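PDB 6HLX: AgaA from Rhizobium radiobacter, which binds the opine agropinic acid as the periplasmic solute-binding protein of an ABC transporter that imports it into the bacterium. Local coordinates for residues 4-9 / 211-216; 171-176 / 190-195; 204-209 / 455-460; 232-237 / 463-468. All blocks are in the same frame, centred on the assembly; numbering follows the deposited sequence. Where two conformers were deposited one is given.

How the interactions relate
Starting from the N terminus, strand 3-8 waits some two hundred residues before 211-216 joins it in interaction 1, which closes the first large loop. Within that loop lies interaction 2, the antiparallel pair of 171-176 and 190-195, joined by a long loop, whose second strand flanks strand 3-8 on its other side. Interaction 3 opens with helix 199-207, inside the first loop, and closes only at strand 456-459, so it crosses interaction 1. Interaction 4 opens at 232-237 after interaction 1 has closed and ends at 463-468, crossing interaction 3 in turn. All four reach one mixed sheet, in which they span from strand 171-176 to edge strand 231-234, and bring a helix and a late loop onto it.

Interaction 1: 4-9 / 211-216; sequences LYFGLS and VDIIDY. With ZN (zinc ion), chain Q; G9Z (agropinic acid), chain E.
Phe6 offers one ring face to Ile213, whose CG2 lies 4.0 Å from the ring centroid in a CH-pi contact, while Asp215 OD2 approaches the ring edge. Over one face of Tyr5 sit a zinc ion, toward the rim, and a water bound to that metal, over the centre. Tyr216 meets agropinic acid at its edge, and its OH donates to ligand atom O at 2.7 Å.

Asp212 does double duty: OD2 binds the zinc at 2.1 Å and, on its anti side, accepts a nearly straight bond from Tyr5 N (2.9 Å, 173° at the hydrogen). Tyr5 O in turn takes two donors, Asp212 N and Ile213 N. Parallel pairing continues with Gly7 N to Ile213 O at 2.7 Å, then Asp215 N to Gly7 O. One water bridges Ser9 OG and Asp215 OD2; Ser9 OG also bonds Tyr332 OH.

His488 and His490, in what looks like a C-terminal histidine tag, complete the zinc site. Strand 3-8 lies between strands 190-195 and 213-214 in the mixed sheet; strand 456-459 flanks 213-214 on its far side, and helix 199-207 packs against Ile214 through Arg202 and Leu206.

Interaction 2: 171-176 / 190-195; sequences EITVKK and EVHYVF. With ZN (zinc ion), chain N; ZN (zinc ion), chain S.
Glu171 and His192 lie side by side on one face of an antiparallel strand pair and hold a zinc ion between them. The carboxylate is bidentate, through OE1 and OE2, while His192 contributes ND1 at 2.0 Å from the metal. A crowded first torsion (chi1 65°) places CG of Glu171 between its own N and carbonyl carbon, and the chain then runs extended to the ion. A second zinc is bound by both oxygens of Glu190, with OE1 the nearer at 2.1 Å, and by a water.

Polar contacts link the two sites. His192 NE2 donates to Glu190 OE2 at 2.8 Å, with the oxygen close to the imidazole plane. Lys175 NZ forms a salt bridge with Glu190 OE1 at 3.3 Å, reaching it from above the carboxylate plane, and also donates to the zinc-bound water.

The backbones pair regularly: Ile172 exchanges two hydrogen bonds with Tyr193, and Val174 does the same with Val191.

Apolar packing occupies the other face, where Val174 CG2 approaches Val191 CB and, at 3.9 Å, the edge atom CE2 of Tyr193. Past the pairing, the Phe195 ring receives Glu171 CA over one face and Ile172 CG1 at its edge, CG1 being 3.7 Å from CZ. Helix 23-32 touches Ile172, Val174 and Tyr193 on this side.

His192 thus bridges the two metal sites: ND1 binds the zinc held by Glu171, and NE2 donates to the carboxylate that binds the other. Together these bonds fix the ring's rotation. The NE2 bond may make ND1 a slightly stronger donor, although Glu190's own zinc would temper the effect.

Interaction 3: 204-209 / 455-460; sequences NALKSG and NYAVKK
Leu206 carries the close-packed half of this contact, pushing both methyls toward strand 456-459. Its CD2 reaches Ala457 CB at 3.6 Å, methyl against methyl, while CD1 lies 3.9 Å from CG of Lys459. With CG swung opposite its backbone N (chi1 -173°), the leucine reaches from the flank of the helix to the strand; Ile214 of strand 213-214 and Thr231 of strand 231-234 touch it as well.

Helix 199-207 is the connecting helix of a beta-alpha-beta crossover. The chain leaves strand 190-195, passes over one face of the mixed sheet and returns as strand 213-214, parallel to the first and separated from it by strand 3-8. Ala457 belongs to the next strand beyond 213-214, so Leu206 carries the helix packing beyond strand 213-214.

The helix ends in a Schellman motif. Gly209 takes a positive phi of 83°, and its N bonds back to Leu206 O at 3.2 Å. Asn204 O is gripped twice, by Ser208 N and Ser208 OG, each at 2.8 Å and coming from opposite faces of the carbonyl plane.

Toward solvent the contact is carried mainly by the long, partly exposed side chain of Lys459. It bends at chi2 (-73°) and slides past Leu206 in the opposite direction, laying its methylene groups along the helix end: CE is 3.3 Å from Leu206 O and 3.8 Å from Gly209 CA. Lys207 adds little, its NZ being engaged in a salt bridge with Asp224, and Gly209 O accepts a hydrogen bond from His490 ND1.

Interaction 4: 232-237 / 463-468; sequences QLLRNT and TGFTNM. With EDO (1,2-ethanediol), chain B.
Asn467 and Asn236 each carry CG opposite the backbone N, Asn467 at chi1 -174°, and these extended first torsions send the two side chains across one another at roughly a right angle. Their amide planes are nevertheless only 24° apart. The closest approach is between Asn467 ND2 and Asn236 CB, at 3.3 Å.

Asn467 ND2 donates to Leu234 O at 2.9 Å. The acceptor lies in the amide plane of Asn467, whereas the nitrogen stands 50° above the carbonyl plane of Leu234, away from its lone pairs. The same ND2 group also bonds Gln454 O, and OD1 pairs with Thr473 OG1, so both ends of the amide are held. Leu234 supplies the apolar side: CD1 meets the edge of the Phe465 ring, 4.0 Å from CD2. One water joins the backbones by donating to Arg235 O and Asn467 O, each at 2.8 Å.

The contact ties edge strand 231-234 to the loop after strand 462-463. Asn236 completes it with OD1 bonded to Gly238 N and ND2 to Gly470 O. Neither segment pairs its backbone directly with the other; the amide of Asn467 and one water take over that role, supplying donors to the carbonyls of Leu234, Arg235 and Asn467.

Interaction 1: 4-9 / 211-216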
# COMPACT_ATOMS: atom_id res chain seq x y z
N LEU A 4 -1.68 -13.74 -20.87
CA LEU A 4 -0.47 -13.10 -20.36
C LEU A 4 -0.06 -13.81 -19.07
O LEU A 4 -0.92 -14.10 -18.24
CB LEU A 4 -0.74 -11.61 -20.12
CG LEU A 4 0.48 -10.75 -19.73
CD1 LEU A 4 0.42 -9.38 -20.35
CD2 LEU A 4 0.63 -10.66 -18.23
N TYR A 5 1.24 -14.08 -18.93
CA TYR A 5 1.78 -14.69 -17.71
C TYR A 5 2.49 -13.56 -16.96
O TYR A 5 3.38 -12.89 -17.53
CB TYR A 5 2.77 -15.82 -18.04
CG TYR A 5 2.18 -17.02 -18.76
CD1 TYR A 5 0.81 -17.25 -18.79
CD2 TYR A 5 3.01 -17.94 -19.40
CE1 TYR A 5 0.27 -18.35 -19.47
CE2 TYR A 5 2.48 -19.06 -20.05
CZ TYR A 5 1.11 -19.28 -20.05
OH TYR A 5 0.59 -20.39 -20.68
N PHE A 6 2.08 -13.35 -15.71
CA PHE A 6 2.55 -12.23 -14.88
C PHE A 6 3.29 -12.82 -13.68
O PHE A 6 2.69 -13.51 -12.85
CB PHE A 6 1.32 -11.45 -14.42
CG PHE A 6 1.55 -10.07 -13.82
CD1 PHE A 6 2.27 -9.91 -12.64
CD2 PHE A 6 1.00 -8.94 -14.42
CE1 PHE A 6 2.44 -8.63 -12.07
CE2 PHE A 6 1.15 -7.67 -13.84
CZ PHE A 6 1.87 -7.53 -12.68
N GLY A 7 4.58 -12.54 -13.59
CA GLY A 7 5.42 -13.04 -12.52
C GLY A 7 5.32 -12.15 -11.30
O GLY A 7 5.88 -11.04 -11.29
N LEU A 8 4.61 -12.61 -10.26
CA LEU A 8 4.47 -11.87 -9.00
C LEU A 8 5.65 -12.18 -8.06
O LEU A 8 6.18 -13.29 -8.06
CB LEU A 8 3.18 -12.26 -8.26
CG LEU A 8 1.82 -11.87 -8.83
CD1 LEU A 8 0.73 -12.54 -7.98
CD2 LEU A 8 1.65 -10.34 -8.88
N SER A 9 5.98 -11.21 -7.16
CA SER A 9 7.07 -11.36 -6.20
C SER A 9 6.73 -12.29 -5.04
O SER A 9 7.60 -12.54 -4.19
CB SER A 9 7.53 -10.00 -5.68
OG SER A 9 6.48 -9.40 -4.94
N VAL A 211 7.82 -15.76 -18.66
CA VAL A 211 6.74 -14.85 -18.26
C VAL A 211 6.77 -13.60 -19.14
O VAL A 211 7.81 -13.31 -19.74
CB VAL A 211 6.73 -14.45 -16.76
CG1 VAL A 211 6.45 -15.65 -15.86
CG2 VAL A 211 8.02 -13.74 -16.35
N ASP A 212 5.67 -12.83 -19.15
CA ASP A 212 5.53 -11.64 -19.99
C ASP A 212 5.70 -10.33 -19.24
O ASP A 212 6.04 -9.33 -19.86
CB ASP A 212 4.17 -11.68 -20.67
CG ASP A 212 3.97 -12.98 -21.42
OD1 ASP A 212 4.88 -13.38 -22.17
OD2 ASP A 212 2.93 -13.63 -21.19
N ILE A 213 5.40 -10.32 -17.94
CA ILE A 213 5.57 -9.16 -17.05
C ILE A 213 6.09 -9.66 -15.72
O ILE A 213 5.70 -10.74 -15.30
CB ILE A 213 4.20 -8.42 -16.82
CG1 ILE A 213 3.54 -7.96 -18.14
CG2 ILE A 213 4.34 -7.20 -15.82
CD1 ILE A 213 2.23 -7.15 -17.92
N ILE A 214 6.93 -8.87 -15.05
CA ILE A 214 7.34 -9.15 -13.67
C ILE A 214 7.21 -7.90 -12.84
O ILE A 214 7.43 -6.80 -13.35
CB ILE A 214 8.74 -9.80 -13.50
CG1 ILE A 214 9.90 -8.87 -14.02
CG2 ILE A 214 8.79 -11.22 -14.10
CD1 ILE A 214 11.33 -9.26 -13.50
N ASP A 215 6.93 -8.06 -11.55
CA ASP A 215 6.93 -6.89 -10.65
C ASP A 215 8.16 -6.91 -9.74
O ASP A 215 8.96 -7.85 -9.80
CB ASP A 215 5.61 -6.74 -9.88
CG ASP A 215 5.27 -7.81 -8.88
OD1 ASP A 215 6.13 -8.67 -8.61
OD2 ASP A 215 4.15 -7.76 -8.33
N TYR A 216 8.35 -5.85 -8.91
CA TYR A 216 9.49 -5.73 -8.00
C TYR A 216 10.82 -6.08 -8.69
O TYR A 216 11.54 -6.97 -8.26
CB TYR A 216 9.26 -6.59 -6.75
CG TYR A 216 8.32 -5.95 -5.75
CD1 TYR A 216 6.95 -6.17 -5.82
CD2 TYR A 216 8.82 -5.21 -4.68
CE1 TYR A 216 6.08 -5.61 -4.88
CE2 TYR A 216 7.95 -4.66 -3.72
CZ TYR A 216 6.58 -4.85 -3.83
OH TYR A 216 5.72 -4.34 -2.88
ZN ZN Q . 2.95 -15.23 -22.55
OAM G9Z E . 3.91 -6.13 -0.21
CAB G9Z E . 5.09 -5.82 -0.01
CAC G9Z E . 6.16 -6.71 -0.23
CB G9Z E . 7.46 -5.92 0.13
CA G9Z E . 6.98 -4.61 0.73
C G9Z E . 7.60 -3.49 0.09
O G9Z E . 7.11 -3.04 -0.98
N G9Z E . 5.49 -4.66 0.56
CAG G9Z E . 4.56 -3.51 0.88
CAH G9Z E . 4.28 -3.45 2.38
OAP G9Z E . 5.53 -3.18 3.02
CAI G9Z E . 3.26 -2.38 2.76
OAQ G9Z E . 2.17 -2.41 1.80
CAJ G9Z E . 2.64 -2.63 4.17
OAR G9Z E . 1.69 -1.60 4.47
CAK G9Z E . 3.65 -2.79 5.34
OAT G9Z E . 2.96 -3.29 6.50
CAL G9Z E . 4.41 -1.49 5.65
OAS G9Z E . 5.42 -1.74 6.66
OXT G9Z E . 8.65 -3.02 0.62
O HOH W 1 4.17 -8.41 -5.78
O HOH W 2 1.37 -16.13 -22.13

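Interaction 2: 171-176 / 190-195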
# COMPACT_ATOMS: atom_id res chain seq x y z
N GLU A 171 0.31 -20.72 -9.03
CA GLU A 171 -0.33 -19.60 -9.72
C GLU A 171 -1.80 -19.41 -9.42
O GLU A 171 -2.47 -20.34 -8.97
CB GLU A 171 -0.15 -19.74 -11.25
CG GLU A 171 -0.88 -20.93 -11.86
CD GLU A 171 -0.85 -20.96 -13.38
OE1 GLU A 171 -0.15 -20.11 -13.99
OE2 GLU A 171 -1.52 -21.83 -13.96
N ILE A 172 -2.30 -18.22 -9.74
CA ILE A 172 -3.73 -17.90 -9.76
C ILE A 172 -4.05 -17.57 -11.22
O ILE A 172 -3.34 -16.77 -11.83
CB ILE A 172 -4.10 -16.71 -8.84
CG1 ILE A 172 -3.99 -17.12 -7.34
CG2 ILE A 172 -5.51 -16.16 -9.18
CD1 ILE A 172 -3.85 -15.94 -6.37
N THR A 173 -5.08 -18.21 -11.78
CA THR A 173 -5.52 -17.92 -13.15
C THR A 173 -6.84 -17.16 -13.12
O THR A 173 -7.74 -17.49 -12.34
CB THR A 173 -5.59 -19.20 -14.01
OG1 THR A 173 -4.36 -19.93 -13.93
CG2 THR A 173 -5.93 -18.90 -15.48
N VAL A 174 -6.95 -16.12 -13.95
CA VAL A 174 -8.17 -15.33 -14.07
C VAL A 174 -8.54 -15.30 -15.56
O VAL A 174 -7.64 -15.38 -16.41
CB VAL A 174 -8.06 -13.92 -13.45
CG1 VAL A 174 -7.65 -14.00 -11.97
CG2 VAL A 174 -7.09 -13.04 -14.25
N LYS A 175 -9.85 -15.18 -15.86
CA LYS A 175 -10.33 -15.22 -17.25
C LYS A 175 -11.20 -14.00 -17.52
O LYS A 175 -11.89 -13.54 -16.62
CB LYS A 175 -11.21 -16.47 -17.48
CG LYS A 175 -10.47 -17.79 -17.44
CD LYS A 175 -11.42 -18.96 -17.71
CE LYS A 175 -10.72 -20.29 -17.55
NZ LYS A 175 -10.54 -20.97 -18.86
N LYS A 176 -11.21 -13.52 -18.76
CA LYS A 176 -12.00 -12.36 -19.14
C LYS A 176 -13.46 -12.52 -18.73
O LYS A 176 -14.08 -13.55 -19.00
CB LYS A 176 -11.90 -12.16 -20.67
CG LYS A 176 -12.82 -11.08 -21.24
CD LYS A 176 -12.44 -10.77 -22.69
CE LYS A 176 -13.33 -9.69 -23.25
NZ LYS A 176 -12.78 -9.11 -24.50
N GLU A 190 -7.02 -14.21 -20.72
CA GLU A 190 -6.61 -14.77 -19.42
C GLU A 190 -5.34 -14.14 -18.94
O GLU A 190 -4.51 -13.67 -19.72
CB GLU A 190 -6.31 -16.28 -19.51
CG GLU A 190 -7.42 -17.15 -20.02
CD GLU A 190 -7.14 -18.64 -19.97
OE1 GLU A 190 -8.07 -19.38 -20.33
OE2 GLU A 190 -6.02 -19.05 -19.61
N VAL A 191 -5.15 -14.19 -17.63
CA VAL A 191 -3.89 -13.79 -17.02
C VAL A 191 -3.57 -14.88 -16.00
O VAL A 191 -4.45 -15.28 -15.22
CB VAL A 191 -3.92 -12.38 -16.35
CG1 VAL A 191 -2.51 -11.98 -15.89
CG2 VAL A 191 -4.46 -11.33 -17.31
N HIS A 192 -2.34 -15.40 -16.06
CA HIS A 192 -1.86 -16.38 -15.08
C HIS A 192 -0.85 -15.61 -14.22
O HIS A 192 0.19 -15.15 -14.71
CB HIS A 192 -1.21 -17.60 -15.78
CG HIS A 192 -2.16 -18.34 -16.69
ND1 HIS A 192 -2.12 -19.72 -16.80
CD2 HIS A 192 -3.11 -17.87 -17.52
CE1 HIS A 192 -3.05 -20.04 -17.68
NE2 HIS A 192 -3.66 -18.96 -18.17
N TYR A 193 -1.18 -15.44 -12.94
CA TYR A 193 -0.31 -14.75 -11.96
C TYR A 193 0.54 -15.85 -11.33
O TYR A 193 0.03 -16.61 -10.52
CB TYR A 193 -1.15 -14.00 -10.91
CG TYR A 193 -1.88 -12.81 -11.49
CD1 TYR A 193 -1.26 -11.57 -11.61
CD2 TYR A 193 -3.20 -12.93 -11.92
CE1 TYR A 193 -1.92 -10.48 -12.17
CE2 TYR A 193 -3.89 -11.84 -12.46
CZ TYR A 193 -3.23 -10.62 -12.62
OH TYR A 193 -3.90 -9.57 -13.20
N VAL A 194 1.81 -15.95 -11.72
CA VAL A 194 2.74 -17.01 -11.31
C VAL A 194 3.63 -16.49 -10.19
O VAL A 194 4.18 -15.39 -10.29
CB VAL A 194 3.57 -17.50 -12.52
CG1 VAL A 194 4.43 -18.72 -12.14
CG2 VAL A 194 2.66 -17.84 -13.73
N PHE A 195 3.80 -17.27 -9.15
CA PHE A 195 4.53 -16.82 -7.96
C PHE A 195 6.01 -17.12 -8.04
O PHE A 195 6.39 -18.30 -8.12
CB PHE A 195 3.94 -17.51 -6.71
CG PHE A 195 2.42 -17.55 -6.69
CD1 PHE A 195 1.67 -16.41 -6.97
CD2 PHE A 195 1.74 -18.70 -6.31
CE1 PHE A 195 0.27 -16.44 -6.95
CE2 PHE A 195 0.34 -18.73 -6.26
CZ PHE A 195 -0.38 -17.60 -6.58
ZN ZN N . -0.89 -21.06 -15.93
ZN ZN S . -7.14 -21.25 -20.40
O HOH W 3 -7.88 -21.92 -18.85

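Interaction 3: 204-209 / 455-460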
# COMPACT_ATOMS: atom_id res chain seq x y z
N ASN A 204 15.04 -14.14 -14.02
CA ASN A 204 15.38 -15.17 -15.02
C ASN A 204 14.16 -15.65 -15.82
O ASN A 204 14.28 -15.95 -17.01
CB ASN A 204 16.11 -16.34 -14.38
CG ASN A 204 16.95 -17.09 -15.40
OD1 ASN A 204 17.71 -16.49 -16.19
ND2 ASN A 204 16.84 -18.40 -15.43
N ALA A 205 12.98 -15.70 -15.18
CA ALA A 205 11.75 -16.10 -15.88
C ALA A 205 11.43 -15.09 -17.00
O ALA A 205 10.99 -15.50 -18.07
CB ALA A 205 10.58 -16.18 -14.92
N LEU A 206 11.65 -13.78 -16.74
CA LEU A 206 11.43 -12.78 -17.79
C LEU A 206 12.49 -12.91 -18.90
O LEU A 206 12.14 -12.96 -20.09
CB LEU A 206 11.46 -11.35 -17.22
CG LEU A 206 11.06 -10.28 -18.27
CD1 LEU A 206 9.53 -10.28 -18.52
CD2 LEU A 206 11.60 -8.93 -17.89
N LYS A 207 13.76 -12.95 -18.53
CA LYS A 207 14.86 -13.01 -19.51
C LYS A 207 14.87 -14.29 -20.34
O LYS A 207 15.29 -14.25 -21.49
CB LYS A 207 16.20 -12.82 -18.83
CG LYS A 207 16.44 -11.43 -18.26
CD LYS A 207 17.86 -11.34 -17.78
CE LYS A 207 18.14 -10.05 -17.08
NZ LYS A 207 19.22 -10.22 -16.06
N SER A 208 14.43 -15.41 -19.76
CA SER A 208 14.44 -16.70 -20.48
C SER A 208 13.15 -16.89 -21.30
O SER A 208 13.04 -17.86 -22.06
CB SER A 208 14.66 -17.85 -19.50
OG SER A 208 13.51 -18.03 -18.70
N GLY A 209 12.20 -15.97 -21.14
CA GLY A 209 10.94 -15.96 -21.87
C GLY A 209 9.84 -16.84 -21.31
O GLY A 209 8.95 -17.25 -22.06
N ASN A 455 9.98 -0.66 -9.87
CA ASN A 455 9.91 -0.89 -11.30
C ASN A 455 9.24 -2.20 -11.66
O ASN A 455 9.32 -3.18 -10.89
CB ASN A 455 11.34 -0.88 -11.87
CG ASN A 455 12.09 0.41 -11.57
OD1 ASN A 455 11.52 1.50 -11.61
ND2 ASN A 455 13.36 0.33 -11.24
N TYR A 456 8.58 -2.20 -12.82
CA TYR A 456 8.04 -3.40 -13.48
C TYR A 456 8.91 -3.62 -14.71
O TYR A 456 9.62 -2.71 -15.18
CB TYR A 456 6.60 -3.17 -14.00
CG TYR A 456 5.57 -3.20 -12.90
CD1 TYR A 456 5.30 -2.06 -12.14
CD2 TYR A 456 4.90 -4.37 -12.57
CE1 TYR A 456 4.36 -2.07 -11.11
CE2 TYR A 456 3.96 -4.41 -11.53
CZ TYR A 456 3.70 -3.25 -10.80
OH TYR A 456 2.82 -3.25 -9.75
N ALA A 457 8.82 -4.83 -15.27
CA ALA A 457 9.49 -5.09 -16.53
C ALA A 457 8.55 -5.90 -17.39
O ALA A 457 7.79 -6.72 -16.87
CB ALA A 457 10.79 -5.82 -16.32
N VAL A 458 8.54 -5.59 -18.69
CA VAL A 458 7.66 -6.30 -19.63
C VAL A 458 8.47 -6.83 -20.79
O VAL A 458 9.55 -6.29 -21.12
CB VAL A 458 6.46 -5.42 -20.12
CG1 VAL A 458 5.69 -4.79 -18.95
CG2 VAL A 458 6.92 -4.33 -21.10
N LYS A 459 7.94 -7.86 -21.46
CA LYS A 459 8.57 -8.38 -22.65
C LYS A 459 8.18 -7.49 -23.82
O LYS A 459 7.07 -6.95 -23.84
CB LYS A 459 8.09 -9.83 -22.91
CG LYS A 459 9.05 -10.90 -22.37
CD LYS A 459 10.32 -11.01 -23.23
CE LYS A 459 11.05 -12.32 -23.09
NZ LYS A 459 12.52 -12.15 -23.28
N LYS A 460 9.06 -7.36 -24.82
CA LYS A 460 8.70 -6.62 -26.04
C LYS A 460 7.47 -7.37 -26.61
O LYS A 460 7.48 -8.60 -26.70
CB LYS A 460 9.86 -6.66 -27.05
CG LYS A 460 9.60 -5.86 -28.33
CD LYS A 460 10.81 -5.87 -29.24
CE LYS A 460 10.59 -5.05 -30.49
NZ LYS A 460 11.83 -4.92 -31.30

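Interaction 4: 232-237 / 463-468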
# COMPACT_ATOMS: atom_id res chain seq x y z
N GLN A 232 11.61 -4.28 -21.50
CA GLN A 232 11.41 -2.85 -21.26
C GLN A 232 11.19 -2.67 -19.77
O GLN A 232 10.44 -3.44 -19.17
CB GLN A 232 10.17 -2.36 -22.04
CG GLN A 232 9.73 -0.91 -21.74
CD GLN A 232 8.46 -0.46 -22.44
OE1 GLN A 232 7.66 -1.25 -22.96
NE2 GLN A 232 8.22 0.85 -22.46
N LEU A 233 11.82 -1.66 -19.19
CA LEU A 233 11.63 -1.34 -17.78
C LEU A 233 10.59 -0.20 -17.68
O LEU A 233 10.67 0.77 -18.44
CB LEU A 233 12.98 -0.88 -17.21
CG LEU A 233 13.05 -0.75 -15.71
CD1 LEU A 233 13.10 -2.13 -15.03
CD2 LEU A 233 14.27 0.06 -15.32
N LEU A 234 9.60 -0.33 -16.76
CA LEU A 234 8.57 0.69 -16.52
C LEU A 234 8.89 1.28 -15.16
O LEU A 234 8.76 0.59 -14.14
CB LEU A 234 7.16 0.08 -16.53
CG LEU A 234 6.77 -0.71 -17.81
CD1 LEU A 234 5.37 -1.29 -17.66
CD2 LEU A 234 6.85 0.15 -19.06
N ARG A 235 9.35 2.54 -15.14
CA ARG A 235 9.86 3.20 -13.92
C ARG A 235 8.84 3.94 -13.05
O ARG A 235 7.77 4.39 -13.50
CB ARG A 235 11.00 4.16 -14.27
CG ARG A 235 12.25 3.46 -14.80
CD ARG A 235 13.56 4.03 -14.23
NE ARG A 235 14.73 3.68 -15.05
CZ ARG A 235 15.85 3.12 -14.60
NH1 ARG A 235 15.99 2.82 -13.31
NH2 ARG A 235 16.84 2.83 -15.43
N ASN A 236 9.20 4.07 -11.76
CA ASN A 236 8.44 4.79 -10.75
C ASN A 236 9.41 5.03 -9.60
O ASN A 236 10.32 4.22 -9.41
CB ASN A 236 7.22 3.96 -10.27
CG ASN A 236 6.49 4.49 -9.03
OD1 ASN A 236 6.87 4.22 -7.88
ND2 ASN A 236 5.40 5.22 -9.21
N THR A 237 9.22 6.14 -8.86
CA THR A 237 10.01 6.49 -7.66
C THR A 237 9.06 6.93 -6.51
O THR A 237 9.34 7.93 -5.82
CB THR A 237 10.98 7.63 -7.94
OG1 THR A 237 10.22 8.73 -8.44
CG2 THR A 237 12.09 7.23 -8.87
N THR A 463 1.93 -4.22 -24.27
CA THR A 463 1.62 -2.79 -24.23
C THR A 463 0.44 -2.59 -23.31
O THR A 463 -0.23 -3.56 -22.97
CB THR A 463 1.28 -2.22 -25.64
OG1 THR A 463 0.16 -2.93 -26.16
CG2 THR A 463 2.47 -2.28 -26.64
N GLY A 464 0.19 -1.35 -22.91
CA GLY A 464 -0.99 -1.03 -22.12
C GLY A 464 -0.89 -1.35 -20.65
O GLY A 464 -1.90 -1.23 -19.96
N PHE A 465 0.27 -1.83 -20.16
CA PHE A 465 0.43 -2.02 -18.71
C PHE A 465 1.12 -0.75 -18.22
O PHE A 465 2.10 -0.30 -18.82
CB PHE A 465 1.25 -3.28 -18.33
CG PHE A 465 1.21 -3.52 -16.83
CD1 PHE A 465 0.12 -4.15 -16.23
CD2 PHE A 465 2.24 -3.07 -16.00
CE1 PHE A 465 0.06 -4.34 -14.84
CE2 PHE A 465 2.18 -3.25 -14.61
CZ PHE A 465 1.09 -3.87 -14.03
N THR A 466 0.62 -0.18 -17.11
CA THR A 466 1.11 1.09 -16.59
C THR A 466 1.60 0.94 -15.17
O THR A 466 0.86 0.46 -14.30
CB THR A 466 -0.03 2.16 -16.61
OG1 THR A 466 -0.52 2.30 -17.94
CG2 THR A 466 0.45 3.54 -16.13
N ASN A 467 2.83 1.41 -14.93
CA ASN A 467 3.38 1.49 -13.57
C ASN A 467 2.79 2.84 -13.09
O ASN A 467 3.24 3.92 -13.53
CB ASN A 467 4.91 1.53 -13.60
CG ASN A 467 5.49 1.46 -12.20
OD1 ASN A 467 4.77 1.61 -11.20
ND2 ASN A 467 6.79 1.21 -12.10
N MET A 468 1.71 2.78 -12.30
CA MET A 468 0.90 3.95 -11.95
C MET A 468 1.68 4.97 -11.10
O MET A 468 2.66 4.62 -10.44
CB MET A 468 -0.45 3.55 -11.36
CG MET A 468 -1.39 3.03 -12.50
SD MET A 468 -2.88 2.18 -11.92
CE MET A 468 -3.62 3.45 -10.88
C1 EDO B . 9.19 11.94 -4.15
O1 EDO B . 8.92 10.85 -5.01
C2 EDO B . 8.88 13.25 -4.90
O2 EDO B . 9.22 14.34 -4.07
O HOH W 4 5.40 5.51 -12.60